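Ketosynthase (PDB 6KXD) forms part of the ishigamide ketosynthase/chain length factor of a highly reducing type II polyketide synthase, and belongs to a family with probable 3-oxoacyl-[acyl-carrier-protein] synthase activity. Local coordinates at residues S26-Y31 and C65-F70; D85-L90 and N155-A160; L185-R190 and T198-G203; G285-A290 and A313-R318; P292-T297 and V319-L324. One frame throughout, in Å; residues are numbered along the deposited sequence.

Contact 1 of 5, residues S26-Y31 and C65-F70; sequences SAVSPY and CTVPGF
V28 and V67 make the apolar part of this contact, their side chains crossing at about a right angle. V28 holds CG1 anti to its backbone N (chi1 176°), which points that methyl at V67 CG1, 3.6 Å away, and brings it 4.1 Å from F70 CE1. At the other end P30 CB rests 3.8 Å from C65 CB. L90 and V93 of helix 86-99 also touch V28.

A second group of contacts sets carbon against carbonyl oxygen. V67 CA directs its hydrogen at S29 O (3.5 Å), and P30 CA does the same to T66 O (3.4 Å). P68 CD lies 3.3 Å from P30 O, in van der Waals contact.

The true hydrogen bonds of these residues run within a segment or to other parts of the chain. In an ST turn, S29 OG accepts from Y31 N at 3.1 Å and bends the chain where strand 20-29 ends; Y31 OH is bonded to A46 O, and V67 N to E231.

No hydrogen bond crosses between 26-31 and 65-70. The end of the strand is therefore held to the loop before helix 72-76 by close fit and CH...O contacts, with two prolines, which have no N-H to offer, on the facing backbones.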
# COMPACT_ATOMS: atom_id res chain seq x y z
N SER B 26 -13.68 16.15 -2.58
CA SER B 26 -13.34 16.62 -3.83
C SER B 26 -13.33 15.45 -4.78
O SER B 26 -13.21 14.30 -4.36
CB SER B 26 -12.00 17.30 -3.80
OG SER B 26 -11.83 18.02 -5.01
N ALA B 27 -13.45 15.76 -6.05
CA ALA B 27 -13.44 14.76 -7.07
C ALA B 27 -13.02 15.37 -8.39
O ALA B 27 -13.34 16.49 -8.74
CB ALA B 27 -14.79 14.11 -7.22
N VAL B 28 -12.29 14.55 -9.14
CA VAL B 28 -12.02 14.80 -10.49
C VAL B 28 -12.46 13.51 -11.15
O VAL B 28 -12.04 12.44 -10.74
CB VAL B 28 -10.52 15.07 -10.75
CG1 VAL B 28 -10.25 15.24 -12.23
CG2 VAL B 28 -10.00 16.25 -9.96
N SER B 29 -13.38 13.62 -12.07
CA SER B 29 -14.11 12.46 -12.46
C SER B 29 -14.58 12.58 -13.90
O SER B 29 -14.40 13.62 -14.54
CB SER B 29 -15.30 12.30 -11.53
OG SER B 29 -16.31 13.21 -11.93
N PRO B 30 -15.21 11.53 -14.47
CA PRO B 30 -15.74 11.65 -15.83
C PRO B 30 -16.85 12.71 -15.97
O PRO B 30 -17.15 13.04 -17.08
CB PRO B 30 -16.27 10.24 -16.13
CG PRO B 30 -15.46 9.35 -15.20
CD PRO B 30 -15.31 10.17 -13.94
N TYR B 31 -17.34 13.24 -14.84
CA TYR B 31 -18.24 14.38 -14.81
C TYR B 31 -17.52 15.70 -15.00
O TYR B 31 -18.17 16.65 -15.35
CB TYR B 31 -19.01 14.44 -13.50
CG TYR B 31 -20.05 13.35 -13.42
CD1 TYR B 31 -20.88 13.11 -14.50
CD2 TYR B 31 -20.22 12.59 -12.28
CE1 TYR B 31 -21.84 12.13 -14.47
CE2 TYR B 31 -21.20 11.60 -12.22
CZ TYR B 31 -22.01 11.37 -13.32
OH TYR B 31 -22.98 10.40 -13.36
N CYS B 65 -14.80 6.71 -20.31
CA CYS B 65 -15.25 7.71 -19.42
C CYS B 65 -14.04 8.42 -18.83
O CYS B 65 -13.64 8.17 -17.68
CB CYS B 65 -16.15 7.14 -18.34
SG CYS B 65 -17.58 6.25 -19.00
N THR B 66 -13.44 9.28 -19.65
CA THR B 66 -12.31 10.06 -19.24
C THR B 66 -12.84 11.33 -18.56
O THR B 66 -14.01 11.74 -18.72
CB THR B 66 -11.40 10.42 -20.43
OG1 THR B 66 -12.28 10.79 -21.48
CG2 THR B 66 -10.48 9.31 -20.88
N VAL B 67 -11.94 11.98 -17.83
CA VAL B 67 -12.20 13.29 -17.28
C VAL B 67 -12.21 14.27 -18.44
O VAL B 67 -11.20 14.43 -19.08
CB VAL B 67 -11.15 13.70 -16.24
CG1 VAL B 67 -11.49 15.03 -15.63
CG2 VAL B 67 -11.01 12.68 -15.13
N PRO B 68 -13.33 14.95 -18.74
CA PRO B 68 -13.39 15.88 -19.87
C PRO B 68 -12.58 17.14 -19.53
O PRO B 68 -12.62 17.62 -18.38
CB PRO B 68 -14.87 16.20 -19.96
CG PRO B 68 -15.32 16.16 -18.51
CD PRO B 68 -14.57 14.96 -17.94
N GLY B 69 -11.83 17.63 -20.51
CA GLY B 69 -11.14 18.91 -20.39
C GLY B 69 -9.96 18.83 -19.43
O GLY B 69 -9.63 19.81 -18.78
N PHE B 70 -9.36 17.64 -19.31
CA PHE B 70 -8.31 17.47 -18.32
C PHE B 70 -6.95 17.49 -18.99
O PHE B 70 -6.62 16.58 -19.69
CB PHE B 70 -8.43 16.16 -17.54
CG PHE B 70 -7.48 16.11 -16.37
CD1 PHE B 70 -7.77 16.80 -15.21
CD2 PHE B 70 -6.30 15.40 -16.43
CE1 PHE B 70 -6.91 16.77 -14.12
CE2 PHE B 70 -5.42 15.39 -15.35
CZ PHE B 70 -5.73 16.07 -14.20

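Contact 2 of 5, residues D85-L90 and N155-A160; sequences DRLTAL and NHAAGA
The imidazole of H156 meets T88 at its edge: OG1 of the threonine lies in the ring plane and accepts from ND1 at 2.8 Å. T88 CB is also at that edge, near the plane, while T88 CG2 sits 3.7 Å from ND1. D85 comes to the ring obliquely, its carboxylate plane turned 68° from the imidazole, with OD1 4.0 Å from ND1. The ring of F151 also meets the imidazole, and P269 of the partner subunit packs on it.

The threonine hydroxyl passes the bonding on. T88 OG1 donates to D85 OD1 (2.8 Å), using that oxygen's syn lone pair, so a chain of two hydrogen bonds runs from imidazole through hydroxyl to carboxylate. D85 OD2 takes T88 N at 3.0 Å from above the carboxylate plane, which makes D85 the N-cap of helix 86-99. Two bonds to T88 thus fix the carboxylate.

The two helices, 86-99 and 156-165, belong to the N-terminal half of the thiolase-type fold of ketosynthases, and here their axes pass 8.6 Å apart at 38°. Small residues allow the approach. In T88 a chi1 of -69° puts OG1 beside the backbone N, toward the imidazole, and leaves CG2 on the far side from that N, 3.7 Å from A160 CB, while A157 CB, on the same face of helix 156-165, packs against T88 CA and OG1.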
# COMPACT_ATOMS: atom_id res chain seq x y z
N ASP B 85 2.67 11.58 -14.43
CA ASP B 85 1.66 10.60 -14.78
C ASP B 85 0.28 11.17 -14.46
O ASP B 85 0.05 11.96 -13.53
CB ASP B 85 1.89 9.29 -14.03
CG ASP B 85 1.85 9.50 -12.53
OD1 ASP B 85 2.64 10.31 -12.02
OD2 ASP B 85 0.98 8.87 -11.88
N ARG B 86 -0.70 10.69 -15.21
CA ARG B 86 -2.03 11.17 -15.11
C ARG B 86 -2.58 10.85 -13.71
O ARG B 86 -3.30 11.64 -13.17
CB ARG B 86 -2.83 10.56 -16.24
CG ARG B 86 -4.26 11.06 -16.33
CD ARG B 86 -4.82 10.46 -17.60
NE ARG B 86 -6.17 10.89 -17.83
CZ ARG B 86 -6.51 12.02 -18.43
NH1 ARG B 86 -5.57 12.83 -18.88
NH2 ARG B 86 -7.79 12.33 -18.55
N LEU B 87 -2.20 9.70 -13.13
CA LEU B 87 -2.72 9.28 -11.85
C LEU B 87 -2.36 10.34 -10.81
O LEU B 87 -3.24 10.91 -10.13
CB LEU B 87 -2.15 7.92 -11.46
CG LEU B 87 -2.50 7.47 -10.05
CD1 LEU B 87 -4.01 7.29 -9.92
CD2 LEU B 87 -1.77 6.20 -9.70
N THR B 88 -1.08 10.69 -10.80
CA THR B 88 -0.61 11.70 -9.89
C THR B 88 -1.35 13.00 -10.16
O THR B 88 -1.75 13.70 -9.19
CB THR B 88 0.89 11.92 -9.96
OG1 THR B 88 1.58 10.78 -9.44
CG2 THR B 88 1.32 13.15 -9.18
N ALA B 89 -1.48 13.36 -11.43
CA ALA B 89 -2.11 14.63 -11.78
C ALA B 89 -3.54 14.66 -11.25
O ALA B 89 -3.98 15.66 -10.68
CB ALA B 89 -2.10 14.83 -13.26
N LEU B 90 -4.26 13.55 -11.42
CA LEU B 90 -5.63 13.54 -10.95
C LEU B 90 -5.71 13.74 -9.44
O LEU B 90 -6.62 14.43 -8.93
CB LEU B 90 -6.25 12.21 -11.30
CG LEU B 90 -6.52 12.02 -12.79
CD1 LEU B 90 -6.77 10.55 -13.01
CD2 LEU B 90 -7.66 12.87 -13.27
N ASN B 155 3.48 4.86 -4.70
CA ASN B 155 3.15 5.80 -3.69
C ASN B 155 3.38 7.23 -4.18
O ASN B 155 3.28 8.16 -3.41
CB ASN B 155 3.90 5.52 -2.39
CG ASN B 155 5.40 5.63 -2.51
OD1 ASN B 155 5.93 5.72 -3.64
ND2 ASN B 155 6.07 5.54 -1.38
N HIS B 156 3.68 7.41 -5.47
CA HIS B 156 4.06 8.72 -5.93
C HIS B 156 2.90 9.73 -5.80
O HIS B 156 3.17 10.87 -5.41
CB HIS B 156 4.52 8.74 -7.36
CG HIS B 156 4.98 10.11 -7.73
ND1 HIS B 156 4.18 11.01 -8.40
CD2 HIS B 156 6.14 10.75 -7.44
CE1 HIS B 156 4.87 12.15 -8.55
NE2 HIS B 156 6.05 12.01 -8.00
N ALA B 157 1.67 9.36 -6.16
CA ALA B 157 0.56 10.32 -6.06
C ALA B 157 0.40 10.82 -4.61
O ALA B 157 0.27 12.06 -4.37
CB ALA B 157 -0.74 9.75 -6.62
N ALA B 158 0.47 9.93 -3.61
CA ALA B 158 0.26 10.30 -2.24
C ALA B 158 1.40 11.23 -1.80
O ALA B 158 1.17 12.23 -1.14
CB ALA B 158 0.12 9.06 -1.39
N GLY B 159 2.63 10.86 -2.17
CA GLY B 159 3.84 11.61 -1.88
C GLY B 159 3.83 12.98 -2.53
O GLY B 159 4.22 13.98 -1.90
N ALA B 160 3.40 13.02 -3.80
CA ALA B 160 3.28 14.29 -4.55
C ALA B 160 2.29 15.22 -3.85
O ALA B 160 2.50 16.46 -3.80
CB ALA B 160 2.87 14.09 -5.97

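Contact 3 of 5, residues L185-R190 and T198-G203; sequences LNYARR and TKYLVG
V202 keeps CG1 trans to the amide nitrogen (chi1 -180°) and CG2 beside it, which spreads the two methyls along helix 180-193: CG1 reaches the backbone of L185, 3.6 Å from its N, and CG2 meets A188 CB at 3.5 Å. Y200, two residues earlier on the strand, has a chi1 of -115°, away from the staggered values, and this turns its ring flat toward A188. In the thiolase-type fold of ketosynthases such a helix packs on the central strands. Helix 185-190 and strand 199-203 run nearly antiparallel, joined by a short connection, with axes 8.4 Å apart.

A188 CB touches both strand side chains. Besides meeting V202, it stands over one face of the Y200 ring, 3.8 Å from the centroid and 18° off the normal, a CH-pi contact. V117 of strand 114-119 closes against A188, Y187 and Y200 as well. L185 CB adds a looser touch to V202 CG1.

N186 and R189 point away from the strand, and N186, R189 and R190 all bond to the partner subunit. N186 OD1 is gripped by R189 NE and NH2 from the same face of its carbonyl plane, and R189 and R190 make salt bridges to E188 of that subunit, R190 also to E162 there.

Y187 sends its OH to T172, and its CE2 comes 3.7 Å from Y200 OH.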
# COMPACT_ATOMS: atom_id res chain seq x y z
N LEU B 185 -9.99 4.36 3.83
CA LEU B 185 -10.83 5.01 4.80
C LEU B 185 -10.64 4.32 6.14
O LEU B 185 -10.56 4.96 7.19
CB LEU B 185 -12.28 4.95 4.34
CG LEU B 185 -13.28 5.56 5.30
CD1 LEU B 185 -12.91 7.00 5.62
CD2 LEU B 185 -14.65 5.50 4.68
N ASN B 186 -10.59 2.98 6.12
CA ASN B 186 -10.48 2.25 7.35
C ASN B 186 -9.09 2.45 7.97
O ASN B 186 -8.91 2.56 9.21
CB ASN B 186 -10.73 0.76 7.14
CG ASN B 186 -11.19 0.13 8.43
OD1 ASN B 186 -12.03 0.71 9.12
ND2 ASN B 186 -10.68 -1.05 8.69
N TYR B 187 -8.08 2.51 7.10
CA TYR B 187 -6.76 2.77 7.53
C TYR B 187 -6.70 4.12 8.27
O TYR B 187 -6.17 4.21 9.40
CB TYR B 187 -5.85 2.70 6.29
CG TYR B 187 -4.41 2.99 6.56
CD1 TYR B 187 -3.52 1.99 6.89
CD2 TYR B 187 -3.92 4.27 6.50
CE1 TYR B 187 -2.19 2.24 7.11
CE2 TYR B 187 -2.59 4.55 6.75
CZ TYR B 187 -1.72 3.54 7.09
OH TYR B 187 -0.38 3.79 7.32
N ALA B 188 -7.22 5.14 7.63
CA ALA B 188 -7.25 6.52 8.23
C ALA B 188 -7.99 6.47 9.58
O ALA B 188 -7.51 7.03 10.57
CB ALA B 188 -7.93 7.43 7.29
N ARG B 189 -9.14 5.82 9.58
CA ARG B 189 -9.97 5.71 10.75
C ARG B 189 -9.14 5.12 11.88
O ARG B 189 -9.16 5.63 12.99
CB ARG B 189 -11.22 4.87 10.47
CG ARG B 189 -12.02 4.59 11.72
CD ARG B 189 -13.25 3.78 11.38
NE ARG B 189 -12.91 2.36 11.19
CZ ARG B 189 -12.63 1.52 12.17
NH1 ARG B 189 -12.81 1.89 13.43
NH2 ARG B 189 -12.15 0.31 11.91
N ARG B 190 -8.43 4.02 11.60
CA ARG B 190 -7.65 3.36 12.62
C ARG B 190 -6.49 4.22 13.10
O ARG B 190 -6.31 4.41 14.29
CB ARG B 190 -7.11 2.04 12.10
CG ARG B 190 -8.20 1.01 11.96
CD ARG B 190 -7.76 -0.26 12.57
NE ARG B 190 -8.89 -1.17 12.57
CZ ARG B 190 -9.06 -2.17 11.73
NH1 ARG B 190 -8.16 -2.46 10.78
NH2 ARG B 190 -10.17 -2.89 11.85
N THR B 198 -4.70 13.81 13.29
CA THR B 198 -5.94 14.47 13.72
C THR B 198 -6.87 14.68 12.53
O THR B 198 -8.06 14.84 12.68
CB THR B 198 -5.59 15.82 14.38
OG1 THR B 198 -4.94 16.64 13.41
CG2 THR B 198 -4.68 15.59 15.58
N LYS B 199 -6.30 14.79 11.33
CA LYS B 199 -7.06 14.95 10.13
C LYS B 199 -6.42 14.06 9.05
O LYS B 199 -5.23 13.75 9.11
CB LYS B 199 -7.02 16.37 9.56
CG LYS B 199 -7.64 17.47 10.40
CD LYS B 199 -7.79 18.74 9.59
CE LYS B 199 -7.56 19.99 10.40
NZ LYS B 199 -6.17 20.01 10.93
N TYR B 200 -7.22 13.68 8.07
CA TYR B 200 -6.76 12.80 7.02
C TYR B 200 -7.37 13.22 5.71
O TYR B 200 -8.56 13.52 5.64
CB TYR B 200 -7.15 11.34 7.24
CG TYR B 200 -5.98 10.43 7.44
CD1 TYR B 200 -5.19 9.99 6.37
CD2 TYR B 200 -5.63 10.04 8.71
CE1 TYR B 200 -4.10 9.16 6.59
CE2 TYR B 200 -4.55 9.21 8.94
CZ TYR B 200 -3.79 8.76 7.88
OH TYR B 200 -2.73 7.97 8.19
N LEU B 201 -6.53 13.23 4.68
CA LEU B 201 -6.94 13.26 3.30
C LEU B 201 -7.00 11.81 2.86
O LEU B 201 -6.01 11.13 2.98
CB LEU B 201 -5.89 13.94 2.43
CG LEU B 201 -5.88 15.44 2.29
CD1 LEU B 201 -5.12 16.03 3.43
CD2 LEU B 201 -5.22 15.82 0.96
N VAL B 202 -8.18 11.34 2.50
CA VAL B 202 -8.39 9.92 2.26
C VAL B 202 -9.02 9.85 0.89
O VAL B 202 -10.04 10.54 0.62
CB VAL B 202 -9.39 9.28 3.23
CG1 VAL B 202 -9.57 7.78 2.95
CG2 VAL B 202 -9.00 9.51 4.66
N GLY B 203 -8.57 8.91 0.07
CA GLY B 203 -9.32 8.76 -1.14
C GLY B 203 -8.69 7.73 -2.02
O GLY B 203 -7.89 6.93 -1.52

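Contact 4 of 5, residues G285-A290 and A313-R318; sequences GEVWAA and ADALSR. With ACT (acetate ion), chain E.
A315 CB fills the centre, packed 3.8 Å from V287 CG1 and against A290 CB. L316 CD2 extends the apolar patch at 3.9 Å from A290 CB. Around this, backbone bonds the two segments: A290 N donates to A315 O (2.8 Å, nearly straight, though from above the carbonyl plane), while the CA of A315 leans on W288 O in a CH...O contact.

The polar edge belongs to R318. Its chain bends at chi2 and chi3 (83° and 71°), folding the guanidinium back over the indole of W288. The two planes stack 4° apart with centres 3.8 Å from each other, a cation-pi contact over the five-membered ring, while R318 CG covers the six-membered ring. NE donates to W288 O at 2.7 Å in the guanidinium plane, and NH2 adds a weak second bond. D314 O lies against the other guanidinium face. At the outer edge NH2 reaches acetate OXT at 3.1 Å and also a phosphate ion, both probably from the crystallisation liquor. A leucine in place of R318 would probably take from W288 O the bonds given by the arginine and from the indole its stacked guanidinium, and leave these anions without their positive mate.

Outside this pair, V311 packs on V287 and A290, R353 and S350 touch the indole, and strand 287-291 runs parallel to strand 354-360, with the weakly bonded helical turn 313-316 packed beside it, A315 nearest A289.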
# COMPACT_ATOMS: atom_id res chain seq x y z
N GLY B 285 -33.06 -1.83 7.33
CA GLY B 285 -34.19 -1.00 6.98
C GLY B 285 -33.91 0.49 7.14
O GLY B 285 -34.58 1.28 6.57
N GLU B 286 -32.89 0.86 7.91
CA GLU B 286 -32.59 2.28 8.09
C GLU B 286 -31.79 2.84 6.90
O GLU B 286 -31.62 4.06 6.77
CB GLU B 286 -31.73 2.48 9.33
CG GLU B 286 -32.44 2.18 10.64
CD GLU B 286 -31.49 2.51 11.78
OE1 GLU B 286 -31.24 1.61 12.62
OE2 GLU B 286 -30.97 3.65 11.78
N VAL B 287 -31.28 1.97 6.03
CA VAL B 287 -30.44 2.44 4.94
C VAL B 287 -31.27 3.26 3.98
O VAL B 287 -32.28 2.80 3.44
CB VAL B 287 -29.73 1.29 4.19
CG1 VAL B 287 -28.94 1.84 3.02
CG2 VAL B 287 -28.87 0.49 5.15
N TRP B 288 -30.83 4.50 3.75
CA TRP B 288 -31.53 5.46 2.95
C TRP B 288 -30.91 5.54 1.56
O TRP B 288 -31.62 5.80 0.57
CB TRP B 288 -31.51 6.80 3.69
CG TRP B 288 -32.06 7.98 2.95
CD1 TRP B 288 -33.37 8.40 2.88
CD2 TRP B 288 -31.30 8.94 2.20
NE1 TRP B 288 -33.46 9.53 2.12
CE2 TRP B 288 -32.21 9.88 1.68
CE3 TRP B 288 -29.93 9.07 1.92
CZ2 TRP B 288 -31.79 10.96 0.91
CZ3 TRP B 288 -29.52 10.12 1.13
CH2 TRP B 288 -30.44 11.05 0.64
N ALA B 289 -29.59 5.31 1.50
CA ALA B 289 -28.89 5.26 0.22
C ALA B 289 -27.88 4.12 0.27
O ALA B 289 -27.14 3.99 1.25
CB ALA B 289 -28.20 6.59 -0.07
N ALA B 290 -27.95 3.26 -0.75
CA ALA B 290 -27.02 2.18 -0.90
C ALA B 290 -26.41 2.26 -2.29
O ALA B 290 -27.12 2.28 -3.29
CB ALA B 290 -27.71 0.86 -0.70
N ALA B 313 -35.55 -1.15 -1.10
CA ALA B 313 -35.41 -0.91 -2.53
C ALA B 313 -35.17 0.58 -2.81
O ALA B 313 -34.40 0.92 -3.70
CB ALA B 313 -36.62 -1.40 -3.29
N ASP B 314 -35.80 1.44 -2.03
CA ASP B 314 -35.71 2.88 -2.22
C ASP B 314 -34.28 3.36 -1.97
O ASP B 314 -33.87 4.40 -2.57
CB ASP B 314 -36.65 3.65 -1.31
CG ASP B 314 -38.09 3.75 -1.77
OD1 ASP B 314 -38.40 3.30 -2.88
OD2 ASP B 314 -38.84 4.36 -1.03
N ALA B 315 -33.50 2.65 -1.16
CA ALA B 315 -32.10 3.03 -0.95
C ALA B 315 -31.26 2.85 -2.23
O ALA B 315 -30.23 3.51 -2.39
CB ALA B 315 -31.51 2.27 0.21
N LEU B 316 -31.69 1.98 -3.15
CA LEU B 316 -30.92 1.75 -4.35
C LEU B 316 -31.29 2.73 -5.47
O LEU B 316 -30.48 2.94 -6.38
CB LEU B 316 -31.11 0.31 -4.82
CG LEU B 316 -30.39 -0.75 -3.99
CD1 LEU B 316 -30.85 -2.13 -4.41
CD2 LEU B 316 -28.89 -0.68 -4.12
N SER B 317 -32.48 3.32 -5.41
CA SER B 317 -32.95 4.29 -6.39
C SER B 317 -32.57 5.71 -5.98
O SER B 317 -32.92 6.63 -6.65
CB SER B 317 -34.44 4.24 -6.53
OG SER B 317 -34.94 3.14 -5.84
N ARG B 318 -31.98 5.85 -4.81
CA ARG B 318 -31.71 7.15 -4.25
C ARG B 318 -30.55 7.82 -4.99
O ARG B 318 -30.50 9.01 -5.10
CB ARG B 318 -31.39 7.00 -2.76
CG ARG B 318 -31.59 8.28 -1.97
CD ARG B 318 -33.03 8.46 -1.58
NE ARG B 318 -33.36 7.49 -0.57
CZ ARG B 318 -34.59 7.19 -0.19
NH1 ARG B 318 -35.62 7.90 -0.61
NH2 ARG B 318 -34.79 6.16 0.63
C ACT E . -38.72 6.90 1.52
O ACT E . -39.82 6.92 0.94
OXT ACT E . -37.87 6.04 1.20
CH3 ACT E . -38.42 7.85 2.64
O HOH W 1 -27.66 2.74 -5.75

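Contact 5 of 5, residues P292-T297 and V319-L324; sequences PCAAPT and VPSMEL. With EDO (1,2-ethanediol), chain D.
A294 and M322 form the close part of this contact, while T297 lies at its loose end. A294, in the left-handed backbone region, aims CB at the second segment: it stands 3.9 Å from E323 CG, 4.0 Å from S321 OG and a little farther from M322 CB. The methionine chain bends so that CG lies 3.6 Å from P292 O, and its end turns away toward Q336 and A339 of helix 332-344. A water stitches the same spot, donating to P292 O (2.8 Å) and accepting from M322 N (2.9 Å). S321 OG, which accepts from E323 N in an ST turn, holds the bend of the 319-324 loop.

Toward solvent the packing thins. E323 is exposed, though its CG still rests on A294, and P296 and T297 do not touch 319-324. T297 instead turns its hydroxyl between backbone N and carbonyl carbon (chi1 65°), where OG1 takes G300 N and caps helix 298-310. An ethanediol, probably from the crystallisation liquor, meets OG1 at 2.9 Å through O1. With a valine in its place, G300 N would probably lose its capping acceptor and the first turn of helix 298-310 would be less firmly fixed.

No hydrogen bond joins the segments directly. Segment 292-297 links strand 287-291 to helix 298-310, and 319-324 lies between helix 313-316 and helix 332-344, loop positions that probably correspond to, or lie next to, those bearing the active-site histidines in catalytic thiolase-fold ketosynthases.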
# COMPACT_ATOMS: atom_id res chain seq x y z
N PRO B 292 -23.70 0.42 -4.58
CA PRO B 292 -22.81 -0.67 -4.97
C PRO B 292 -21.80 -0.13 -5.98
O PRO B 292 -22.06 0.89 -6.57
CB PRO B 292 -23.73 -1.72 -5.62
CG PRO B 292 -25.01 -1.00 -5.92
CD PRO B 292 -25.04 0.31 -5.16
N CYS B 293 -20.71 -0.87 -6.21
CA CYS B 293 -19.70 -0.37 -7.14
C CYS B 293 -20.12 -0.63 -8.59
O CYS B 293 -19.56 -0.06 -9.50
CB CYS B 293 -18.33 -0.97 -6.87
SG CYS B 293 -18.24 -2.76 -7.13
N ALA B 294 -21.03 -1.56 -8.79
CA ALA B 294 -21.58 -1.85 -10.13
C ALA B 294 -20.48 -2.37 -11.08
O ALA B 294 -20.52 -2.09 -12.27
CB ALA B 294 -22.24 -0.61 -10.67
N ALA B 295 -19.48 -3.08 -10.54
CA ALA B 295 -18.41 -3.70 -11.32
C ALA B 295 -19.07 -4.50 -12.43
O ALA B 295 -20.04 -5.19 -12.15
CB ALA B 295 -17.57 -4.61 -10.48
N PRO B 296 -18.58 -4.45 -13.69
CA PRO B 296 -19.22 -5.14 -14.82
C PRO B 296 -18.76 -6.60 -14.89
O PRO B 296 -18.21 -7.05 -15.89
CB PRO B 296 -18.75 -4.26 -16.00
CG PRO B 296 -17.34 -3.93 -15.61
CD PRO B 296 -17.39 -3.68 -14.11
N THR B 297 -18.99 -7.33 -13.79
CA THR B 297 -18.44 -8.64 -13.55
C THR B 297 -19.54 -9.45 -12.86
O THR B 297 -20.54 -8.87 -12.44
CB THR B 297 -17.16 -8.58 -12.71
OG1 THR B 297 -17.50 -8.07 -11.42
CG2 THR B 297 -16.07 -7.75 -13.36
N VAL B 319 -29.59 7.02 -5.45
CA VAL B 319 -28.40 7.53 -6.08
C VAL B 319 -28.31 6.86 -7.43
O VAL B 319 -28.47 5.65 -7.48
CB VAL B 319 -27.15 7.20 -5.24
CG1 VAL B 319 -25.87 7.67 -5.90
CG2 VAL B 319 -27.28 7.75 -3.84
N PRO B 320 -27.99 7.57 -8.53
CA PRO B 320 -27.80 6.91 -9.82
C PRO B 320 -26.70 5.85 -9.82
O PRO B 320 -25.76 5.92 -9.01
CB PRO B 320 -27.47 8.09 -10.75
CG PRO B 320 -28.15 9.27 -10.08
CD PRO B 320 -27.91 9.04 -8.60
N SER B 321 -26.81 4.87 -10.72
CA SER B 321 -25.84 3.78 -10.83
C SER B 321 -24.46 4.39 -11.05
O SER B 321 -24.34 5.34 -11.78
CB SER B 321 -26.13 2.81 -11.93
OG SER B 321 -25.13 1.79 -11.93
N MET B 322 -23.45 3.81 -10.40
CA MET B 322 -22.04 4.10 -10.64
C MET B 322 -21.65 3.67 -12.06
O MET B 322 -20.67 4.16 -12.58
CB MET B 322 -21.13 3.38 -9.65
CG MET B 322 -21.23 3.91 -8.25
SD MET B 322 -20.76 5.66 -8.16
CE MET B 322 -22.36 6.46 -8.07
N GLU B 323 -22.44 2.80 -12.70
CA GLU B 323 -22.21 2.42 -14.13
C GLU B 323 -22.12 3.64 -15.05
O GLU B 323 -21.48 3.57 -16.05
CB GLU B 323 -23.34 1.53 -14.67
CG GLU B 323 -23.11 0.07 -14.43
CD GLU B 323 -24.33 -0.79 -14.74
OE1 GLU B 323 -24.27 -2.00 -14.43
OE2 GLU B 323 -25.32 -0.24 -15.27
N LEU B 324 -22.72 4.77 -14.70
CA LEU B 324 -22.69 5.94 -15.55
C LEU B 324 -21.26 6.47 -15.72
O LEU B 324 -21.00 7.21 -16.66
CB LEU B 324 -23.59 7.00 -14.92
CG LEU B 324 -25.09 6.70 -14.93
CD1 LEU B 324 -25.82 7.60 -13.93
CD2 LEU B 324 -25.67 6.90 -16.32
C1 EDO D . -14.81 -9.54 -9.92
O1 EDO D . -14.96 -8.11 -10.12
C2 EDO D . -14.60 -10.44 -11.15
O2 EDO D . -15.51 -11.51 -10.93
O HOH W 2 -24.00 1.91 -8.25

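Contacts 1, 2 and 3 lie in the buried N-terminal half, and contacts 4 and 5 in the C-terminal part, where 4 is the most peripheral and 5 only partly buried. Contacts 1 and 2 meet through L90, which packs on V28, V67 and F70. Contacts 4 and 5 interlock along the chain and share the strand 287-291 region, with L316 against P292 and A289 against V319. Chemistry follows place: close apolar fit in 1 and 3, a buried chain of hydrogen bonds in 2, charge and stacking at the outer edge in 4, and water with loop turns in 5. Y31 on L324 joins contact 1 to contact 5.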